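PDB 6CAF: concanavalin B from Canavalia ensiformis, which may bind carbohydrate, as a chitinase-like seed protein of glycosyl hydrolase family 18. Local coordinates for residues Gly42-Thr50 against Gln93-Val102; Leu61-Glu72 against Leu126-Phe134. All blocks are in the same frame, centred on the assembly; numbering follows the deposited sequence. Where two conformers were deposited one is given.

In the fold
From the N terminus the chain runs through strand 31-36 and reaches 42-50, the first half of contact 1. Strand 55-64 follows, and its end opens contact 2 at residues 61-72. The chain then returns to 93-102, where contact 1 closes a loop of 42 residues. It continues through strand 103-109 to 126-134, where contact 2 closes one of 53. The segments alternate, so the two loops cross and neither nests in the other. Contact 1 joins two neighbouring outer helices of the TIM-type barrel. Contact 2 ties the end of strand 55-64 and the loop after it to helix 120-135. Their centres are about 24 Å apart, and the contacts do not touch.

Contact 1: residues Gly42-Thr50 against Gln93-Val102; sequences GLLRDTCKT and QIKECQRMGV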
loop_
_atom_site.group_PDB
_atom_site.type_symbol
_atom_site.label_atom_id
_atom_site.label_comp_id
_atom_site.label_asym_id
_atom_site.label_seq_id
_atom_site.Cartn_x
_atom_site.Cartn_y
_atom_site.Cartn_z
ATOM N N GLY A 42 -8.585 5.195 14.160
ATOM C CA GLY A 42 -9.806 4.548 14.590
ATOM C C GLY A 42 -9.801 3.044 14.299
ATOM O O GLY A 42 -8.758 2.427 14.067
ATOM N N LEU A 43 -10.985 2.446 14.339
ATOM C CA LEU A 43 -11.111 1.015 14.214
ATOM C C LEU A 43 -10.949 0.555 12.771
ATOM O O LEU A 43 -11.422 1.194 11.835
ATOM C CB LEU A 43 -12.449 0.532 14.714
ATOM C CG LEU A 43 -12.717 0.802 16.184
ATOM C CD1 LEU A 43 -14.036 0.132 16.505
ATOM C CD2 LEU A 43 -11.657 0.249 17.110
ATOM N N LEU A 44 -10.321 -0.609 12.619
ATOM C CA LEU A 44 -10.280 -1.285 11.321
ATOM C C LEU A 44 -11.711 -1.575 10.847
ATOM O O LEU A 44 -12.052 -1.340 9.683
ATOM C CB LEU A 44 -9.456 -2.584 11.409
ATOM C CG LEU A 44 -9.443 -3.372 10.107
ATOM C CD1 LEU A 44 -8.812 -2.595 8.984
ATOM C CD2 LEU A 44 -8.692 -4.690 10.283
ATOM N N ARG A 45 -12.551 -2.076 11.745
ATOM C CA ARG A 45 -13.936 -2.319 11.362
ATOM C C ARG A 45 -14.577 -1.080 10.747
ATOM O O ARG A 45 -15.263 -1.170 9.717
ATOM C CB ARG A 45 -14.753 -2.676 12.593
ATOM C CG ARG A 45 -16.227 -2.818 12.282
ATOM C CD ARG A 45 -17.102 -2.689 13.524
ATOM N NE ARG A 45 -17.135 -1.325 14.018
ATOM C CZ ARG A 45 -17.646 -0.959 15.178
ATOM N NH1 ARG A 45 -18.158 -1.856 15.962
ATOM N NH2 ARG A 45 -17.655 0.296 15.539
ATOM N N ASP A 46 -14.437 0.059 11.417
ATOM C CA ASP A 46 -15.104 1.285 10.955
ATOM C C ASP A 46 -14.563 1.681 9.615
ATOM O O ASP A 46 -15.295 2.157 8.765
ATOM C CB ASP A 46 -14.910 2.455 11.941
ATOM C CG ASP A 46 -15.610 2.269 13.225
ATOM O OD1 ASP A 46 -16.540 1.431 13.333
ATOM O OD2 ASP A 46 -15.207 2.950 14.191
ATOM N N THR A 47 -13.258 1.498 9.432
ATOM C CA THR A 47 -12.609 1.806 8.173
ATOM C C THR A 47 -13.269 1.005 7.049
ATOM O O THR A 47 -13.686 1.557 6.030
ATOM C CB THR A 47 -11.111 1.516 8.308
ATOM O OG1 THR A 47 -10.577 2.430 9.267
ATOM C CG2 THR A 47 -10.371 1.709 7.019
ATOM N N CYS A 48 -13.344 -0.310 7.227
ATOM C CA CYS A 48 -13.918 -1.155 6.192
ATOM C C CYS A 48 -15.383 -0.845 5.929
ATOM O O CYS A 48 -15.832 -0.815 4.781
ATOM C CB CYS A 48 -13.754 -2.628 6.603
ATOM S SG CYS A 48 -12.025 -3.141 6.532
ATOM N N LYS A 49 -16.120 -0.631 7.002
ATOM C CA LYS A 49 -17.568 -0.471 6.871
ATOM C C LYS A 49 -17.993 0.844 6.237
ATOM O O LYS A 49 -19.167 1.006 5.909
ATOM C CB LYS A 49 -18.285 -0.643 8.214
ATOM C CG LYS A 49 -18.325 -2.082 8.641
ATOM C CD LYS A 49 -19.052 -2.325 9.929
ATOM C CE LYS A 49 -19.010 -3.787 10.283
ATOM N NZ LYS A 49 -20.062 -4.460 9.504
ATOM N N THR A 50 -17.058 1.777 6.044
ATOM C CA THR A 50 -17.388 2.957 5.275
ATOM C C THR A 50 -17.800 2.646 3.844
ATOM O O THR A 50 -18.496 3.440 3.207
ATOM C CB THR A 50 -16.218 3.944 5.139
ATOM O OG1 THR A 50 -15.140 3.345 4.403
ATOM C CG2 THR A 50 -15.726 4.450 6.459
ATOM N N GLN A 93 -12.142 -8.722 12.847
ATOM C CA GLN A 93 -12.356 -7.529 12.049
ATOM C C GLN A 93 -11.808 -7.706 10.641
ATOM O O GLN A 93 -12.433 -7.289 9.653
ATOM C CB GLN A 93 -11.754 -6.281 12.704
ATOM C CG GLN A 93 -12.473 -5.875 13.972
ATOM C CD GLN A 93 -11.829 -4.719 14.684
ATOM O OE1 GLN A 93 -11.692 -3.619 14.126
ATOM N NE2 GLN A 93 -11.471 -4.938 15.950
ATOM N N ILE A 94 -10.647 -8.344 10.536
ATOM C CA ILE A 94 -10.087 -8.629 9.236
ATOM C C ILE A 94 -11.044 -9.505 8.425
ATOM O O ILE A 94 -11.335 -9.252 7.255
ATOM C CB ILE A 94 -8.725 -9.318 9.399
ATOM C CG1 ILE A 94 -7.717 -8.302 9.922
ATOM C CG2 ILE A 94 -8.257 -9.941 8.093
ATOM C CD1 ILE A 94 -6.443 -8.912 10.460
ATOM N N LYS A 95 -11.536 -10.565 9.054
ATOM C CA LYS A 95 -12.404 -11.489 8.357
ATOM C C LYS A 95 -13.718 -10.829 7.950
ATOM O O LYS A 95 -14.198 -11.078 6.844
ATOM C CB LYS A 95 -12.627 -12.744 9.190
ATOM C CG LYS A 95 -11.348 -13.584 9.205
ATOM C CD LYS A 95 -11.403 -14.807 10.085
ATOM C CE LYS A 95 -10.193 -15.683 9.821
ATOM N NZ LYS A 95 -10.187 -16.846 10.725
ATOM N N GLU A 96 -14.257 -9.923 8.776
ATOM C CA GLU A 96 -15.477 -9.200 8.356
ATOM C C GLU A 96 -15.189 -8.242 7.215
ATOM O O GLU A 96 -15.997 -8.125 6.283
ATOM C CB GLU A 96 -16.255 -8.475 9.483
ATOM C CG GLU A 96 -15.499 -7.596 10.481
ATOM C CD GLU A 96 -16.363 -7.229 11.702
ATOM O OE1 GLU A 96 -17.436 -7.853 11.848
ATOM O OE2 GLU A 96 -16.000 -6.331 12.524
ATOM N N CYS A 97 -14.035 -7.582 7.261
ATOM C CA CYS A 97 -13.619 -6.762 6.119
ATOM C C CYS A 97 -13.641 -7.584 4.850
ATOM O O CYS A 97 -14.151 -7.148 3.804
ATOM C CB CYS A 97 -12.199 -6.220 6.343
ATOM S SG CYS A 97 -12.019 -4.937 7.604
ATOM N N GLN A 98 -13.007 -8.744 4.909
ATOM C CA GLN A 98 -12.895 -9.574 3.726
ATOM C C GLN A 98 -14.252 -10.071 3.216
ATOM O O GLN A 98 -14.498 -10.138 2.012
ATOM C CB GLN A 98 -11.963 -10.752 4.006
ATOM C CG GLN A 98 -10.528 -10.322 4.236
ATOM C CD GLN A 98 -9.638 -11.481 4.603
ATOM O OE1 GLN A 98 -9.970 -12.286 5.483
ATOM N NE2 GLN A 98 -8.496 -11.559 3.961
ATOM N N ARG A 99 -15.129 -10.409 4.145
ATOM C CA ARG A 99 -16.462 -10.880 3.792
ATOM C C ARG A 99 -17.259 -9.800 3.059
ATOM O O ARG A 99 -18.102 -10.119 2.239
ATOM C CB ARG A 99 -17.195 -11.346 5.067
ATOM C CG ARG A 99 -18.544 -12.007 4.902
ATOM C CD ARG A 99 -18.946 -12.615 6.249
ATOM N NE ARG A 99 -17.821 -13.283 6.932
ATOM C CZ ARG A 99 -17.322 -12.907 8.126
ATOM N NH1 ARG A 99 -17.841 -11.852 8.796
ATOM N NH2 ARG A 99 -16.303 -13.589 8.664
ATOM N N MET A 100 -16.957 -8.529 3.320
ATOM C CA MET A 100 -17.662 -7.493 2.587
ATOM C C MET A 100 -16.888 -6.985 1.369
ATOM O O MET A 100 -17.250 -5.998 0.764
ATOM C CB MET A 100 -18.130 -6.369 3.502
ATOM C CG MET A 100 -17.041 -5.575 4.157
ATOM S SD MET A 100 -17.750 -4.162 5.028
ATOM C CE MET A 100 -16.564 -3.911 6.317
ATOM N N GLY A 101 -15.858 -7.725 0.970
ATOM C CA GLY A 101 -15.193 -7.477 -0.283
ATOM C C GLY A 101 -14.012 -6.540 -0.213
ATOM O O GLY A 101 -13.541 -6.101 -1.236
ATOM N N VAL A 102 -13.544 -6.217 0.984
ATOM C CA VAL A 102 -12.383 -5.361 1.130
ATOM C C VAL A 102 -11.157 -6.266 1.204
ATOM O O VAL A 102 -11.128 -7.234 1.960
ATOM C CB VAL A 102 -12.470 -4.493 2.393
ATOM C CG1 VAL A 102 -11.231 -3.651 2.570
ATOM C CG2 VAL A 102 -13.719 -3.642 2.378
HETATM O O HOH W 1 -9.505 -1.929 14.989
#
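Cys48 and Cys97 join two neighbouring outer helices of a TIM-type (beta/alpha) barrel. Helices 44-49 and 93-99 run nearly parallel, 5° apart, with their axes 9.3 Å from each other. The disulfide has an SG-SG distance of 2.1 Å between Cys48 and Cys97, and its chi3 is 95°.

The polar link lies at the N-terminal end of helix 44-49. Arg45 N donates to Gln93 OE1 at 3.0 Å, in the carbonyl plane and on a lone pair. Gln93 OE1 thus takes one backbone N-H directly and is linked through a water to a second, Leu44 N.

Arg45 CG passes 3.5 Å from Glu96 OE2; beyond it the chain leads away from helix 93-99. Its chi3 bend of 71° brings the guanidinium side-on to Asp46, where NE and NH2 both meet OD1; the NH2 bond to Asp46 OD1 is 2.7 Å. An alanine here removes both donors and the CG beside Glu96 OE2, which would probably leave Asp46 OD1 without its charged mate and open a gap next to Glu96.

Apolar packing fills the inner side. Leu44 CD2 meets Ile94 CG1 at 3.8 Å, and Leu44 CG lies near Cys97 SG. Leu44 and Ile94 also rest on strand 55-64, through Val56 and Ile58.

A Schellman motif with Gly101 at C-prime ends helix 93-99. Val102 N closes the motif on Cys97 O, and Val102 CG1 sits 4.1 Å from Cys48 SG.

Contact 2: residues Leu61-Glu72 against Leu126-Phe134; sequences LDKFGCEIRKPE and LAEYLHTYF
Lys70 and Tyr129 bring the two backbones nearest, their CA atoms 7.3 Å apart, after the chain has left strand 55-64 and passed a type I turn from Gly65 to Ile68. The Cys66-Cys118 disulfide also holds this turn. The contact packs the end of strand 55-64 and the loop after it against helix 120-135.

Tyr129 has the largest share of it. With CG anti to the backbone N (chi1 164°), its ring extends from the helix to meet Pro71. Pro71 CD sits over the ring centre in a CH-pi contact, 3.6 Å from the centroid. Leu61 CD2 comes to the ring edge, near its plane.

Leu126 spreads its two methyls between different partners. CD2 meets Phe64 CD1 at 3.6 Å, and CD1 reaches Pro71 CG at 4.0 Å. Deeper in, Leu61 CD2 touches Leu130 CD2.

At the outer end, Lys70 CE lies over one face of Tyr133 in the modelled conformer. Tyr133 OH is hydrogen-bonded to Arg139 NH1.

Tyr129 OH donates to Pro71 O in a very short bond of 2.5 Å. Pro71 O takes the proton of this buried hydroxyl, while Pro71 CD packed over the face probably hinders the ring from turning.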
loop_
_atom_site.group_PDB
_atom_site.type_symbol
_atom_site.label_atom_id
_atom_site.label_comp_id
_atom_site.label_asym_id
_atom_site.label_seq_id
_atom_site.Cartn_x
_atom_site.Cartn_y
_atom_site.Cartn_z
ATOM N N LEU A 61 4.457 -3.823 9.439
ATOM C CA LEU A 61 5.485 -4.746 9.947
ATOM C C LEU A 61 6.819 -4.073 9.628
ATOM O O LEU A 61 7.235 -4.021 8.475
ATOM C CB LEU A 61 5.369 -6.102 9.284
ATOM C CG LEU A 61 6.208 -7.183 9.947
ATOM C CD1 LEU A 61 5.518 -7.718 11.188
ATOM C CD2 LEU A 61 6.513 -8.294 8.974
ATOM N N ASP A 62 7.431 -3.454 10.645
ATOM C CA ASP A 62 8.552 -2.566 10.431
ATOM C C ASP A 62 9.821 -2.912 11.176
ATOM O O ASP A 62 10.753 -2.109 11.149
ATOM C CB ASP A 62 8.174 -1.131 10.730
ATOM C CG ASP A 62 7.873 -0.899 12.162
ATOM O OD1 ASP A 62 7.845 -1.828 12.992
ATOM O OD2 ASP A 62 7.639 0.274 12.499
ATOM N N LYS A 63 9.897 -4.107 11.754
ATOM C CA LYS A 63 11.085 -4.544 12.476
ATOM C C LYS A 63 11.378 -5.983 12.080
ATOM O O LYS A 63 10.778 -6.923 12.593
ATOM C CB LYS A 63 10.921 -4.393 13.983
ATOM C CG LYS A 63 11.198 -2.985 14.474
ATOM C CD LYS A 63 10.796 -2.807 15.930
ATOM C CE LYS A 63 9.560 -1.930 16.033
ATOM N NZ LYS A 63 8.279 -2.672 15.858
ATOM N N PHE A 64 12.284 -6.133 11.122
ATOM C CA PHE A 64 12.681 -7.442 10.653
ATOM C C PHE A 64 14.054 -7.325 10.026
ATOM O O PHE A 64 14.470 -6.227 9.661
ATOM C CB PHE A 64 11.628 -8.087 9.738
ATOM C CG PHE A 64 11.293 -7.309 8.504
ATOM C CD1 PHE A 64 12.059 -7.408 7.367
ATOM C CD2 PHE A 64 10.148 -6.532 8.457
ATOM C CE1 PHE A 64 11.742 -6.733 6.221
ATOM C CE2 PHE A 64 9.818 -5.848 7.303
ATOM C CZ PHE A 64 10.611 -5.955 6.191
ATOM N N GLY A 65 14.743 -8.455 9.871
ATOM C CA GLY A 65 16.114 -8.474 9.407
ATOM C C GLY A 65 16.776 -9.718 9.901
ATOM O O GLY A 65 16.142 -10.582 10.480
ATOM N N CYS A 66 18.075 -9.817 9.649
ATOM C CA CYS A 66 18.778 -11.087 9.691
ATOM C C CYS A 66 18.540 -11.929 10.923
ATOM O O CYS A 66 18.383 -13.171 10.866
ATOM C CB CYS A 66 20.320 -10.884 9.552
ATOM S SG CYS A 66 20.853 -10.057 8.038
ATOM N N GLU A 67 18.546 -11.319 12.080
ATOM C CA GLU A 67 18.474 -12.158 13.288
ATOM C C GLU A 67 17.090 -12.124 13.926
ATOM O O GLU A 67 16.921 -12.541 15.066
ATOM C CB GLU A 67 19.536 -11.754 14.298
ATOM C CG GLU A 67 20.961 -12.041 13.836
ATOM C CD GLU A 67 21.184 -13.503 13.486
ATOM O OE1 GLU A 67 21.793 -14.224 14.310
ATOM O OE2 GLU A 67 20.745 -13.933 12.391
ATOM N N ILE A 68 16.116 -11.643 13.182
ATOM C CA ILE A 68 14.749 -11.592 13.682
ATOM C C ILE A 68 13.972 -12.768 13.076
ATOM O O ILE A 68 13.462 -12.721 11.958
ATOM C CB ILE A 68 14.126 -10.242 13.386
ATOM C CG1 ILE A 68 15.006 -9.140 14.032
ATOM C CG2 ILE A 68 12.712 -10.218 13.936
ATOM C CD1 ILE A 68 14.495 -7.737 13.887
ATOM N N ARG A 69 13.930 -13.854 13.838
ATOM C CA ARG A 69 13.424 -15.117 13.344
ATOM C C ARG A 69 11.897 -15.078 13.188
ATOM O O ARG A 69 11.326 -15.689 12.274
ATOM C CB ARG A 69 13.878 -16.237 14.302
ATOM C CG ARG A 69 13.411 -17.639 13.981
ATOM C CD ARG A 69 14.408 -18.306 13.075
ATOM N NE ARG A 69 14.073 -19.687 12.767
ATOM C CZ ARG A 69 14.274 -20.224 11.577
ATOM N NH1 ARG A 69 14.799 -19.481 10.595
ATOM N NH2 ARG A 69 13.943 -21.474 11.360
ATOM N N LYS A 70 11.241 -14.346 14.076
ATOM C CA LYS A 70 9.784 -14.272 14.097
ATOM C C LYS A 70 9.359 -12.841 14.307
ATOM O O LYS A 70 9.112 -12.414 15.436
ATOM C CB LYS A 70 9.193 -15.127 15.208
ATOM C CG LYS A 70 7.708 -15.366 15.017
ATOM C CD LYS A 70 7.112 -16.291 16.075
ATOM C CE LYS A 70 5.633 -16.526 15.807
ATOM N NZ LYS A 70 5.038 -17.566 16.702
ATOM N N PRO A 71 9.290 -12.066 13.220
ATOM C CA PRO A 71 8.945 -10.664 13.378
ATOM C C PRO A 71 7.644 -10.453 14.141
ATOM O O PRO A 71 6.678 -11.192 13.967
ATOM C CB PRO A 71 8.836 -10.170 11.935
ATOM C CG PRO A 71 9.809 -11.027 11.194
ATOM C CD PRO A 71 9.699 -12.379 11.847
ATOM N N GLU A 72 7.652 -9.449 14.995
ATOM C CA GLU A 72 6.483 -9.103 15.770
ATOM C C GLU A 72 5.832 -7.837 15.263
ATOM O O GLU A 72 6.508 -6.883 14.866
ATOM C CB GLU A 72 6.853 -8.947 17.229
ATOM C CG GLU A 72 5.646 -8.667 18.106
ATOM C CD GLU A 72 4.647 -9.841 18.193
ATOM O OE1 GLU A 72 3.791 -10.104 17.278
ATOM O OE2 GLU A 72 4.708 -10.509 19.239
ATOM N N LEU A 126 11.749 -15.110 5.494
ATOM C CA LEU A 126 10.727 -14.113 5.719
ATOM C C LEU A 126 9.508 -14.377 4.839
ATOM O O LEU A 126 8.368 -14.220 5.292
ATOM C CB LEU A 126 11.308 -12.712 5.485
ATOM C CG LEU A 126 10.377 -11.550 5.784
ATOM C CD1 LEU A 126 9.933 -11.517 7.225
ATOM C CD2 LEU A 126 11.013 -10.227 5.383
ATOM N N ALA A 127 9.727 -14.736 3.575
ATOM C CA ALA A 127 8.587 -15.057 2.734
ATOM C C ALA A 127 7.776 -16.203 3.327
ATOM O O ALA A 127 6.541 -16.169 3.338
ATOM C CB ALA A 127 9.081 -15.406 1.339
ATOM N N GLU A 128 8.458 -17.229 3.812
ATOM C CA GLU A 128 7.784 -18.350 4.444
ATOM C C GLU A 128 7.038 -17.917 5.692
ATOM O O GLU A 128 5.905 -18.337 5.929
ATOM C CB GLU A 128 8.780 -19.467 4.776
ATOM C CG GLU A 128 9.244 -20.239 3.535
ATOM C CD GLU A 128 8.178 -21.142 2.957
ATOM O OE1 GLU A 128 7.467 -21.822 3.768
ATOM O OE2 GLU A 128 8.060 -21.275 1.723
ATOM N N TYR A 129 7.689 -17.093 6.495
ATOM C CA TYR A 129 7.027 -16.547 7.684
ATOM C C TYR A 129 5.739 -15.806 7.319
ATOM O O TYR A 129 4.668 -16.020 7.944
ATOM C CB TYR A 129 7.995 -15.644 8.445
ATOM C CG TYR A 129 7.339 -14.722 9.470
ATOM C CD1 TYR A 129 7.054 -15.102 10.727
ATOM C CD2 TYR A 129 7.005 -13.427 9.088
ATOM C CE1 TYR A 129 6.451 -14.185 11.640
ATOM C CE2 TYR A 129 6.423 -12.533 9.914
ATOM C CZ TYR A 129 6.148 -12.874 11.188
ATOM O OH TYR A 129 5.531 -11.802 11.887
ATOM N N LEU A 130 5.835 -14.947 6.305
ATOM C CA LEU A 130 4.650 -14.224 5.890
ATOM C C LEU A 130 3.546 -15.172 5.436
ATOM O O LEU A 130 2.358 -14.993 5.759
ATOM C CB LEU A 130 4.985 -13.197 4.826
ATOM C CG LEU A 130 5.919 -12.075 5.293
ATOM C CD1 LEU A 130 6.424 -11.287 4.118
ATOM C CD2 LEU A 130 5.216 -11.160 6.267
ATOM N N HIS A 131 3.934 -16.202 4.693
ATOM C CA HIS A 131 2.948 -17.123 4.221
ATOM C C HIS A 131 2.295 -17.934 5.362
ATOM O O HIS A 131 1.063 -18.028 5.442
ATOM C CB HIS A 131 3.553 -18.054 3.173
ATOM C CG HIS A 131 2.544 -18.948 2.573
ATOM N ND1 HIS A 131 2.466 -20.284 2.865
ATOM C CD2 HIS A 131 1.527 -18.685 1.728
ATOM C CE1 HIS A 131 1.468 -20.826 2.201
ATOM N NE2 HIS A 131 0.872 -19.871 1.511
ATOM N N THR A 132 3.138 -18.507 6.219
ATOM C CA THR A 132 2.676 -19.340 7.289
ATOM C C THR A 132 1.784 -18.590 8.254
ATOM O O THR A 132 0.760 -19.112 8.713
ATOM C CB THR A 132 3.874 -19.969 8.029
ATOM O OG1 THR A 132 4.609 -20.763 7.107
ATOM C CG2 THR A 132 3.439 -20.733 9.237
ATOM N N TYR A 133 2.190 -17.361 8.572
ATOM C CA TYR A 133 1.571 -16.630 9.662
ATOM C C TYR A 133 0.578 -15.565 9.226
ATOM O O TYR A 133 -0.204 -15.118 10.074
ATOM C CB TYR A 133 2.624 -16.061 10.607
ATOM C CG TYR A 133 3.360 -17.122 11.344
ATOM C CD1 TYR A 133 2.806 -17.736 12.463
ATOM C CD2 TYR A 133 4.597 -17.558 10.929
ATOM C CE1 TYR A 133 3.466 -18.749 13.137
ATOM C CE2 TYR A 133 5.258 -18.586 11.598
ATOM C CZ TYR A 133 4.713 -19.162 12.719
ATOM O OH TYR A 133 5.384 -20.187 13.373
ATOM N N PHE A 134 0.576 -15.152 7.959
ATOM C CA PHE A 134 -0.349 -14.144 7.485
ATOM C C PHE A 134 -1.179 -14.479 6.266
ATOM O O PHE A 134 -2.184 -13.798 6.043
ATOM C CB PHE A 134 0.372 -12.806 7.197
ATOM C CG PHE A 134 0.939 -12.127 8.417
ATOM C CD1 PHE A 134 0.166 -11.357 9.227
ATOM C CD2 PHE A 134 2.243 -12.265 8.729
ATOM C CE1 PHE A 134 0.700 -10.728 10.319
ATOM C CE2 PHE A 134 2.807 -11.631 9.801
ATOM C CZ PHE A 134 2.048 -10.845 10.592
HETATM O O HOH W 2 4.298 -20.714 15.765
#